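Local coordinates for magnesium and cobalt efflux protein CorC (PDB 3OI8), which probably takes part in magnesium and cobalt transport, this piece of the longer protein comprising an N-terminal helical region and a CBS domain pair that binds adenosine, at residues D7-L12 with R28-L33; N51-N56 with A64-T69; E127-R132 with V149-I154. One frame throughout, in Å; residues are numbered along the deposited sequence.

Overall arrangement
The three contacts follow one another along the chain: the N-terminal helical pair (interaction 1), then the first CBS domain (interaction 2), then the second (interaction 3). Interactions 2 and 3 have centres 21 Å apart and do not touch, yet one adenosine joins them: Asn51 of interaction 2 holds the adenine with its backbone, and Asp153 of interaction 3 holds the ribose. Interaction 1 lies away from the nucleoside. Its centre is 23 Å from that of interaction 3, with nearest atoms about 5 Å apart, and 41 Å from that of interaction 2, on the opposite side of the chain's centre. All three reach the second subunit.

Interaction 1 of 3, residues D7-L12 with R28-L33; sequences DVLNLL and RLEKVL
Val8, Leu9 and Leu12 receive Leu33 in an antiparallel helical hairpin, the fold of this N-terminal region, where helix 5-17 turns back into helix 23-35. The short axes are 10.9 Å apart at closest and 171° from one another in direction, so the two helices run nearly side by side. The main bump is the CD1 methyl of Leu33. It drops into a hollow made by one turn of the facing helix, with Val8 CG1 only 3.5 Å from Leu33 CD1, Leu12 CD1 meeting it tip to tip, and the branch point of Leu9 forming a more distant wall. The first torsion of Leu33, at -103°, lies between staggered values, consistent with a side chain turned to fit the hollow.

Further down the hairpin, Leu12 turns its other methyl to the partner helix: Leu12 CD2 meets Leu29 CD1 at 3.9 Å, the two side chains crossing at about a right angle. Phe21, in the loop that joins the helices, touches both leucines and closes that end. The second subunit covers one flank of the hairpin: Val8 packs on Ala15 of that subunit and Val32 on Leu29 of that subunit.

Beside this core Leu9 packs against the aliphatic part of Glu30. The glutamate runs out extended beyond CG, and its OE1 forms a salt bridge with Arg13 of the same helix hairpin. Leu9 lies across this extended chain, with Leu9 CD2 3.4 Å from Glu30 CG and Leu9 CD2 3.6 Å from Glu30 CD.

Interaction 2 of 3, residues N51-N56 with A64-T69; sequences NVLKEN and AYVIDT. With ADN (adenosine), chain C.
The phenol oxygen of Tyr65 has two polar neighbours: Asn51 ND2 gives Tyr65 OH a weak hydrogen bond of 2.9 Å, bent to 122° at the hydrogen, and a water also sits 2.9 Å from Tyr65 OH. That water accepts a weak bond from Val52 N, so the tyrosine is loosely linked to the side chain of Asn51 and, through water, to the backbone just after it. The amide of Asn51 stands nearly upright to the phenol ring, 82° between the planes, and its other end is held as well, since OD1 accepts a hydrogen bond from His71 NE2.

Tyr65 reaches this spot with CG trans to its own backbone N (chi1 -175°), which sends the ring off the helix and along the chain from Asn51 to Leu53. Leu53 CD2 packs obliquely against Tyr65 CD2 at 3.6 Å. Over one ring face lies Thr69 CG2, toward the rim. The same threonine turns its hydroxyl back into the helix, OG1 donating to Tyr65 O at 3.1 Å; Thr69 N bonds that carbonyl oxygen from the opposite face of its plane.

With its side chain held by His71 and, weakly, by Tyr65, Asn51 offers its backbone to adenosine: Asn51 N donates to adenine N1 at 2.7 Å, and adenine N6 donates to Asn51 O at 3.1 Å. Such paired recognition of the base by main-chain atoms, at the entry to a beta-alpha-beta unit of strand 53-54, helix 59-69 and strand 73-77, belongs to the adenosine pocket between the two CBS domains of a pair.

Interaction 3 of 3, residues E127-R132 with V149-I154; sequences EFREQR and VTFEDI. With ADN (adenosine), chain C; ADN (adenosine), chain F.
Phe128 and Phe151 bring their CA atoms to 6.7 Å where the last turn of helix 121-130 passes the junction of strand 145-150 with helix 151-154. The Phe128 ring fills this corner. Its CE2 lies 3.5 Å from Phe151 N, approached obliquely, while Ile154 CD1 meets the ring edge in plane, 3.8 Å from Phe128 CD2. Val149 O is also near the plane, close to CZ. Phe151 holds CG opposite its backbone N (chi1 174°), bringing CD1 to 4.0 Å from Phe128 CB; Arg129 lays its aliphatic CG near the Phe151 ring.

Helix 151-154 is capped at its start: Thr150 is the N-cap, its OG1 accepting from Asp153 N at 3.1 Å. That bond helps fix the start of the short helix carrying Asp153, whose OD1 accepts from adenosine O3' at 2.7 Å. The placing of the neighbouring ribose hydroxyl O2' is less sure. After the longer helix, Arg132 turns to positive phi, and its guanidinium, poorly ordered, appears to turn one face toward C5' of a second adenosine, which is hydrogen-bonded to the second subunit.

Around the corner, Phe151 and Ile154 both rest on Leu125 of helix 121-130, Ile154 also touches Leu121, and Val149 pairs through its backbone with Ala136 of strand 135-139 while its side chain touches Leu124.

Interaction 1 of 3, residues D7-L12 with R28-L33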
# COMPACT_ATOMS: atom_id res chain seq x y z
N ASP A 7 12.14 6.89 27.83
CA ASP A 7 11.78 8.20 28.36
C ASP A 7 10.70 8.83 27.49
O ASP A 7 9.78 9.47 28.00
CB ASP A 7 13.01 9.11 28.48
CG ASP A 7 14.11 8.50 29.35
OD1 ASP A 7 13.84 8.24 30.55
OD2 ASP A 7 15.23 8.27 28.84
N VAL A 8 10.79 8.62 26.19
CA VAL A 8 9.80 9.14 25.25
C VAL A 8 8.45 8.45 25.48
O VAL A 8 7.41 9.11 25.55
CB VAL A 8 10.25 8.90 23.77
CG1 VAL A 8 9.14 9.29 22.82
CG2 VAL A 8 11.52 9.69 23.46
N LEU A 9 8.48 7.13 25.62
CA LEU A 9 7.29 6.36 25.97
C LEU A 9 6.61 6.88 27.24
O LEU A 9 5.40 7.10 27.26
CB LEU A 9 7.62 4.87 26.12
CG LEU A 9 7.47 4.00 24.88
CD1 LEU A 9 7.93 2.57 25.13
CD2 LEU A 9 6.02 4.02 24.40
N ASN A 10 7.38 7.06 28.31
CA ASN A 10 6.84 7.64 29.55
C ASN A 10 6.19 8.99 29.28
O ASN A 10 5.08 9.28 29.74
CB ASN A 10 7.93 7.82 30.62
CG ASN A 10 8.42 6.51 31.18
OD1 ASN A 10 7.85 5.45 30.90
ND2 ASN A 10 9.49 6.56 31.97
N LEU A 11 6.92 9.82 28.55
CA LEU A 11 6.45 11.15 28.16
C LEU A 11 5.08 11.06 27.47
O LEU A 11 4.15 11.77 27.80
CB LEU A 11 7.46 11.77 27.21
CG LEU A 11 7.18 13.16 26.65
CD1 LEU A 11 7.85 14.17 27.55
CD2 LEU A 11 7.71 13.27 25.22
N LEU A 12 4.98 10.15 26.50
CA LEU A 12 3.74 10.00 25.75
C LEU A 12 2.61 9.35 26.55
O LEU A 12 1.46 9.77 26.46
CB LEU A 12 3.99 9.22 24.47
CG LEU A 12 4.95 9.93 23.50
CD1 LEU A 12 5.39 8.97 22.41
CD2 LEU A 12 4.34 11.20 22.91
N ARG A 28 -0.81 4.62 18.16
CA ARG A 28 -0.24 4.94 16.86
C ARG A 28 1.17 5.51 17.05
O ARG A 28 2.09 5.15 16.31
CB ARG A 28 -1.14 5.93 16.12
CG ARG A 28 -0.93 5.95 14.62
CD ARG A 28 -1.92 6.91 13.94
NE ARG A 28 -1.39 7.36 12.65
CZ ARG A 28 -1.95 8.28 11.88
NH1 ARG A 28 -1.35 8.61 10.74
NH2 ARG A 28 -3.09 8.87 12.23
N LEU A 29 1.34 6.37 18.05
CA LEU A 29 2.65 6.96 18.35
C LEU A 29 3.66 5.91 18.78
O LEU A 29 4.81 5.94 18.35
CB LEU A 29 2.55 8.07 19.41
CG LEU A 29 1.83 9.35 19.00
CD1 LEU A 29 1.71 10.30 20.19
CD2 LEU A 29 2.54 10.04 17.86
N GLU A 30 3.25 4.98 19.65
CA GLU A 30 4.15 3.91 20.10
C GLU A 30 4.55 3.00 18.93
O GLU A 30 5.67 2.50 18.87
CB GLU A 30 3.50 3.06 21.19
CG GLU A 30 3.17 3.81 22.47
CD GLU A 30 2.71 2.89 23.58
OE1 GLU A 30 3.03 1.68 23.52
OE2 GLU A 30 2.02 3.37 24.50
N LYS A 31 3.60 2.77 18.02
CA LYS A 31 3.89 1.94 16.85
C LYS A 31 4.97 2.60 15.99
O LYS A 31 5.90 1.94 15.53
CB LYS A 31 2.62 1.69 16.04
CG LYS A 31 2.76 0.57 15.02
CD LYS A 31 1.48 0.36 14.22
CE LYS A 31 1.61 -0.81 13.24
NZ LYS A 31 2.78 -0.66 12.32
N VAL A 32 4.86 3.91 15.80
CA VAL A 32 5.86 4.66 15.04
C VAL A 32 7.22 4.56 15.70
O VAL A 32 8.24 4.38 15.04
CB VAL A 32 5.48 6.14 14.90
CG1 VAL A 32 6.70 6.96 14.50
CG2 VAL A 32 4.35 6.30 13.90
N LEU A 33 7.21 4.66 17.02
CA LEU A 33 8.44 4.55 17.79
C LEU A 33 9.11 3.20 17.62
O LEU A 33 10.33 3.13 17.48
CB LEU A 33 8.13 4.76 19.27
CG LEU A 33 8.53 6.14 19.77
CD1 LEU A 33 8.14 6.29 21.23
CD2 LEU A 33 10.02 6.32 19.58

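Interaction 2 of 3, residues N51-N56 with A64-T69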
# COMPACT_ATOMS: atom_id res chain seq x y z
N ASN A 51 8.61 -15.63 -4.57
CA ASN A 51 7.99 -16.15 -5.78
C ASN A 51 8.46 -15.32 -6.97
O ASN A 51 8.18 -14.12 -7.03
CB ASN A 51 6.46 -16.10 -5.69
CG ASN A 51 5.89 -17.08 -4.68
OD1 ASN A 51 5.05 -16.72 -3.86
ND2 ASN A 51 6.37 -18.33 -4.73
N VAL A 52 9.20 -15.94 -7.89
CA VAL A 52 9.78 -15.22 -9.03
C VAL A 52 9.28 -15.74 -10.38
O VAL A 52 8.72 -16.84 -10.47
CB VAL A 52 11.32 -15.30 -9.01
CG1 VAL A 52 11.88 -14.71 -7.71
CG2 VAL A 52 11.78 -16.76 -9.18
N LEU A 53 9.51 -14.97 -11.44
CA LEU A 53 9.19 -15.42 -12.80
C LEU A 53 10.47 -15.57 -13.61
O LEU A 53 11.39 -14.76 -13.46
CB LEU A 53 8.29 -14.39 -13.49
CG LEU A 53 6.97 -14.07 -12.76
CD1 LEU A 53 6.26 -12.93 -13.44
CD2 LEU A 53 6.09 -15.31 -12.70
N LYS A 54 10.53 -16.59 -14.47
CA LYS A 54 11.70 -16.81 -15.32
C LYS A 54 11.61 -15.93 -16.56
O LYS A 54 10.54 -15.78 -17.15
CB LYS A 54 11.83 -18.27 -15.77
CG LYS A 54 11.62 -19.34 -14.71
CD LYS A 54 12.40 -19.07 -13.45
CE LYS A 54 12.07 -20.13 -12.40
NZ LYS A 54 12.29 -19.69 -10.98
N GLU A 55 12.74 -15.35 -16.92
CA GLU A 55 12.89 -14.48 -18.08
C GLU A 55 12.10 -14.95 -19.30
O GLU A 55 11.37 -14.18 -19.93
CB GLU A 55 14.40 -14.44 -18.42
CG GLU A 55 14.86 -13.32 -19.34
CD GLU A 55 16.38 -13.29 -19.51
OE1 GLU A 55 17.08 -14.25 -19.10
OE2 GLU A 55 16.90 -12.28 -20.06
N ASN A 56 12.26 -16.23 -19.66
CA ASN A 56 11.78 -16.72 -20.95
C ASN A 56 10.49 -17.54 -20.89
O ASN A 56 10.12 -18.22 -21.85
CB ASN A 56 12.89 -17.52 -21.66
CG ASN A 56 14.05 -16.65 -22.13
OD1 ASN A 56 13.87 -15.47 -22.46
ND2 ASN A 56 15.24 -17.23 -22.17
N ALA A 64 -0.75 -18.04 -15.13
CA ALA A 64 -1.26 -19.04 -14.19
C ALA A 64 -0.54 -18.96 -12.84
O ALA A 64 -1.15 -19.10 -11.80
CB ALA A 64 -1.16 -20.44 -14.78
N TYR A 65 0.77 -18.71 -12.88
CA TYR A 65 1.56 -18.62 -11.66
C TYR A 65 1.18 -17.36 -10.88
O TYR A 65 1.00 -17.41 -9.65
CB TYR A 65 3.05 -18.62 -12.00
CG TYR A 65 3.98 -18.64 -10.81
CD1 TYR A 65 4.30 -19.83 -10.17
CD2 TYR A 65 4.55 -17.46 -10.33
CE1 TYR A 65 5.17 -19.86 -9.08
CE2 TYR A 65 5.42 -17.47 -9.24
CZ TYR A 65 5.72 -18.68 -8.62
OH TYR A 65 6.57 -18.71 -7.55
N VAL A 66 1.03 -16.25 -11.59
CA VAL A 66 0.62 -14.98 -10.98
C VAL A 66 -0.75 -15.10 -10.29
O VAL A 66 -0.94 -14.60 -9.18
CB VAL A 66 0.55 -13.86 -12.03
CG1 VAL A 66 -0.17 -12.65 -11.48
CG2 VAL A 66 1.96 -13.49 -12.51
N ILE A 67 -1.69 -15.77 -10.93
CA ILE A 67 -3.01 -15.96 -10.35
C ILE A 67 -2.95 -16.88 -9.13
O ILE A 67 -3.55 -16.60 -8.09
CB ILE A 67 -3.98 -16.54 -11.38
CG1 ILE A 67 -4.33 -15.47 -12.42
CG2 ILE A 67 -5.24 -17.12 -10.70
CD1 ILE A 67 -4.99 -16.03 -13.66
N ASP A 68 -2.19 -17.96 -9.27
CA ASP A 68 -2.05 -18.94 -8.21
C ASP A 68 -1.49 -18.33 -6.93
O ASP A 68 -1.99 -18.60 -5.85
CB ASP A 68 -1.15 -20.10 -8.67
CG ASP A 68 -1.22 -21.29 -7.72
OD1 ASP A 68 -2.31 -21.56 -7.19
OD2 ASP A 68 -0.17 -21.95 -7.52
N THR A 69 -0.44 -17.52 -7.05
CA THR A 69 0.21 -16.95 -5.87
C THR A 69 -0.52 -15.70 -5.42
O THR A 69 -0.41 -15.28 -4.27
CB THR A 69 1.68 -16.61 -6.14
OG1 THR A 69 1.76 -15.68 -7.22
CG2 THR A 69 2.46 -17.86 -6.51
O5' ADN C . 1.00 -11.00 -1.46
C5' ADN C . 0.54 -11.19 -0.14
C4' ADN C . 1.75 -11.26 0.84
O4' ADN C . 2.77 -12.15 0.31
C3' ADN C . 2.39 -9.87 1.03
O3' ADN C . 1.99 -9.33 2.26
C2' ADN C . 3.88 -10.13 1.03
O2' ADN C . 4.35 -10.33 2.34
C1' ADN C . 4.05 -11.44 0.26
N9 ADN C . 4.45 -11.22 -1.13
C8 ADN C . 3.91 -10.17 -2.09
N7 ADN C . 4.60 -10.37 -3.41
C5 ADN C . 5.56 -11.56 -3.26
C6 ADN C . 6.53 -12.26 -4.27
N6 ADN C . 6.59 -11.79 -5.65
N1 ADN C . 7.34 -13.39 -3.83
C2 ADN C . 7.24 -13.91 -2.40
N3 ADN C . 6.29 -13.23 -1.41
C4 ADN C . 5.46 -12.08 -1.86
O HOH W 1 9.40 -19.38 -7.59

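Interaction 3 of 3, residues E127-R132 with V149-I154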
# COMPACT_ATOMS: atom_id res chain seq x y z
N GLU A 127 11.12 6.39 0.82
CA GLU A 127 11.45 6.12 -0.58
C GLU A 127 10.35 5.40 -1.38
O GLU A 127 10.11 5.74 -2.55
CB GLU A 127 12.80 5.40 -0.68
CG GLU A 127 13.95 6.32 -0.29
CD GLU A 127 15.23 5.58 0.01
OE1 GLU A 127 15.52 4.57 -0.68
OE2 GLU A 127 15.95 6.01 0.93
N PHE A 128 9.66 4.45 -0.76
CA PHE A 128 8.51 3.82 -1.41
C PHE A 128 7.46 4.88 -1.73
O PHE A 128 6.89 4.88 -2.82
CB PHE A 128 7.87 2.77 -0.52
CG PHE A 128 8.53 1.40 -0.61
CD1 PHE A 128 9.10 0.98 -1.79
CD2 PHE A 128 8.51 0.54 0.47
CE1 PHE A 128 9.67 -0.29 -1.89
CE2 PHE A 128 9.08 -0.72 0.38
CZ PHE A 128 9.67 -1.14 -0.80
N ARG A 129 7.20 5.77 -0.78
CA ARG A 129 6.14 6.78 -0.96
C ARG A 129 6.52 7.77 -2.05
O ARG A 129 5.69 8.15 -2.87
CB ARG A 129 5.79 7.48 0.36
CG ARG A 129 4.87 6.66 1.28
CD ARG A 129 4.62 7.33 2.64
NE ARG A 129 3.72 8.48 2.57
CZ ARG A 129 3.67 9.45 3.48
NH1 ARG A 129 4.48 9.43 4.53
NH2 ARG A 129 2.81 10.46 3.34
N GLU A 130 7.80 8.15 -2.09
CA GLU A 130 8.29 9.07 -3.11
C GLU A 130 8.31 8.47 -4.52
O GLU A 130 7.72 9.04 -5.44
CB GLU A 130 9.69 9.58 -2.74
CG GLU A 130 9.70 10.52 -1.53
CD GLU A 130 11.10 10.97 -1.15
OE1 GLU A 130 12.07 10.46 -1.75
OE2 GLU A 130 11.22 11.83 -0.25
N GLN A 131 8.99 7.33 -4.68
CA GLN A 131 9.18 6.70 -5.98
C GLN A 131 7.92 6.02 -6.48
O GLN A 131 7.93 5.39 -7.54
CB GLN A 131 10.27 5.62 -5.90
CG GLN A 131 11.59 6.04 -5.28
CD GLN A 131 12.50 4.84 -5.04
OE1 GLN A 131 12.17 3.94 -4.26
NE2 GLN A 131 13.65 4.82 -5.71
N ARG A 132 6.84 6.11 -5.72
CA ARG A 132 5.65 5.33 -6.02
C ARG A 132 6.06 3.88 -6.24
O ARG A 132 5.56 3.20 -7.13
CB ARG A 132 4.94 5.87 -7.26
CG ARG A 132 4.15 7.15 -7.03
CD ARG A 132 2.97 6.90 -6.11
NE ARG A 132 1.97 7.95 -6.24
CZ ARG A 132 1.07 7.99 -7.22
NH1 ARG A 132 1.05 7.05 -8.15
NH2 ARG A 132 0.18 8.98 -7.27
N VAL A 149 11.52 -6.98 -0.31
CA VAL A 149 10.73 -6.30 0.72
C VAL A 149 9.65 -5.47 0.03
O VAL A 149 9.89 -4.89 -1.05
CB VAL A 149 11.62 -5.46 1.70
CG1 VAL A 149 12.47 -4.45 0.96
CG2 VAL A 149 10.77 -4.80 2.80
N THR A 150 8.45 -5.45 0.63
CA THR A 150 7.33 -4.75 0.02
C THR A 150 6.71 -3.69 0.94
O THR A 150 6.75 -3.80 2.16
CB THR A 150 6.20 -5.74 -0.40
OG1 THR A 150 5.53 -6.20 0.78
CG2 THR A 150 6.78 -6.96 -1.15
N PHE A 151 6.14 -2.67 0.30
CA PHE A 151 5.40 -1.60 0.95
C PHE A 151 4.30 -2.17 1.83
O PHE A 151 4.21 -1.86 3.02
CB PHE A 151 4.80 -0.69 -0.14
CG PHE A 151 3.89 0.39 0.39
CD1 PHE A 151 4.40 1.51 1.02
CD2 PHE A 151 2.51 0.30 0.20
CE1 PHE A 151 3.56 2.51 1.50
CE2 PHE A 151 1.66 1.29 0.67
CZ PHE A 151 2.19 2.41 1.32
N GLU A 152 3.49 -3.05 1.27
CA GLU A 152 2.36 -3.58 2.01
C GLU A 152 2.78 -4.37 3.25
O GLU A 152 2.06 -4.39 4.25
CB GLU A 152 1.43 -4.39 1.09
CG GLU A 152 0.84 -3.54 -0.03
CD GLU A 152 -0.28 -4.22 -0.79
OE1 GLU A 152 -0.99 -3.53 -1.56
OE2 GLU A 152 -0.46 -5.45 -0.63
N ASP A 153 3.96 -4.98 3.19
CA ASP A 153 4.49 -5.70 4.35
C ASP A 153 4.93 -4.77 5.47
O ASP A 153 4.79 -5.10 6.65
CB ASP A 153 5.69 -6.56 3.95
CG ASP A 153 5.28 -7.91 3.41
OD1 ASP A 153 4.10 -8.28 3.59
OD2 ASP A 153 6.14 -8.59 2.82
N ILE A 154 5.49 -3.62 5.12
CA ILE A 154 6.02 -2.73 6.14
C ILE A 154 4.96 -1.80 6.76
O ILE A 154 5.14 -1.32 7.88
CB ILE A 154 7.26 -1.93 5.65
CG1 ILE A 154 6.87 -0.87 4.62
CG2 ILE A 154 8.32 -2.86 5.08
CD1 ILE A 154 8.06 -0.03 4.19
O5' ADN C . 1.00 -11.00 -1.46
C5' ADN C . 0.54 -11.19 -0.14
C4' ADN C . 1.75 -11.26 0.84
O4' ADN C . 2.77 -12.15 0.31
C3' ADN C . 2.39 -9.87 1.03
O3' ADN C . 1.99 -9.33 2.26
C2' ADN C . 3.88 -10.13 1.03
O2' ADN C . 4.35 -10.33 2.34
C1' ADN C . 4.05 -11.44 0.26
N9 ADN C . 4.45 -11.22 -1.13
C8 ADN C . 3.91 -10.17 -2.09
N7 ADN C . 4.60 -10.37 -3.41
C5 ADN C . 5.56 -11.56 -3.26
C6 ADN C . 6.53 -12.26 -4.27
N6 ADN C . 6.59 -11.79 -5.65
N1 ADN C . 7.34 -13.39 -3.83
C2 ADN C . 7.24 -13.91 -2.40
N3 ADN C . 6.29 -13.23 -1.41
C4 ADN C . 5.46 -12.08 -1.86
O5' ADN F . -2.55 5.55 -6.27
C5' ADN F . -2.26 6.86 -6.70
C4' ADN F . -3.38 7.83 -6.22
O4' ADN F . -4.64 7.52 -6.88
C3' ADN F . -3.62 7.71 -4.69
O3' ADN F . -3.79 8.99 -4.14
C2' ADN F . -4.92 6.96 -4.56
O2' ADN F . -5.67 7.42 -3.46
C1' ADN F . -5.65 7.35 -5.84
N9 ADN F . -6.54 6.27 -6.21
C8 ADN F . -6.40 4.78 -5.91
N7 ADN F . -7.60 4.09 -6.51
C5 ADN F . -8.46 5.16 -7.19
C6 ADN F . -9.79 5.10 -7.98
N6 ADN F . -10.46 3.82 -8.20
N1 ADN F . -10.37 6.32 -8.51
C2 ADN F . -9.70 7.67 -8.31
N3 ADN F . -8.38 7.74 -7.54
C4 ADN F . -7.80 6.49 -7.00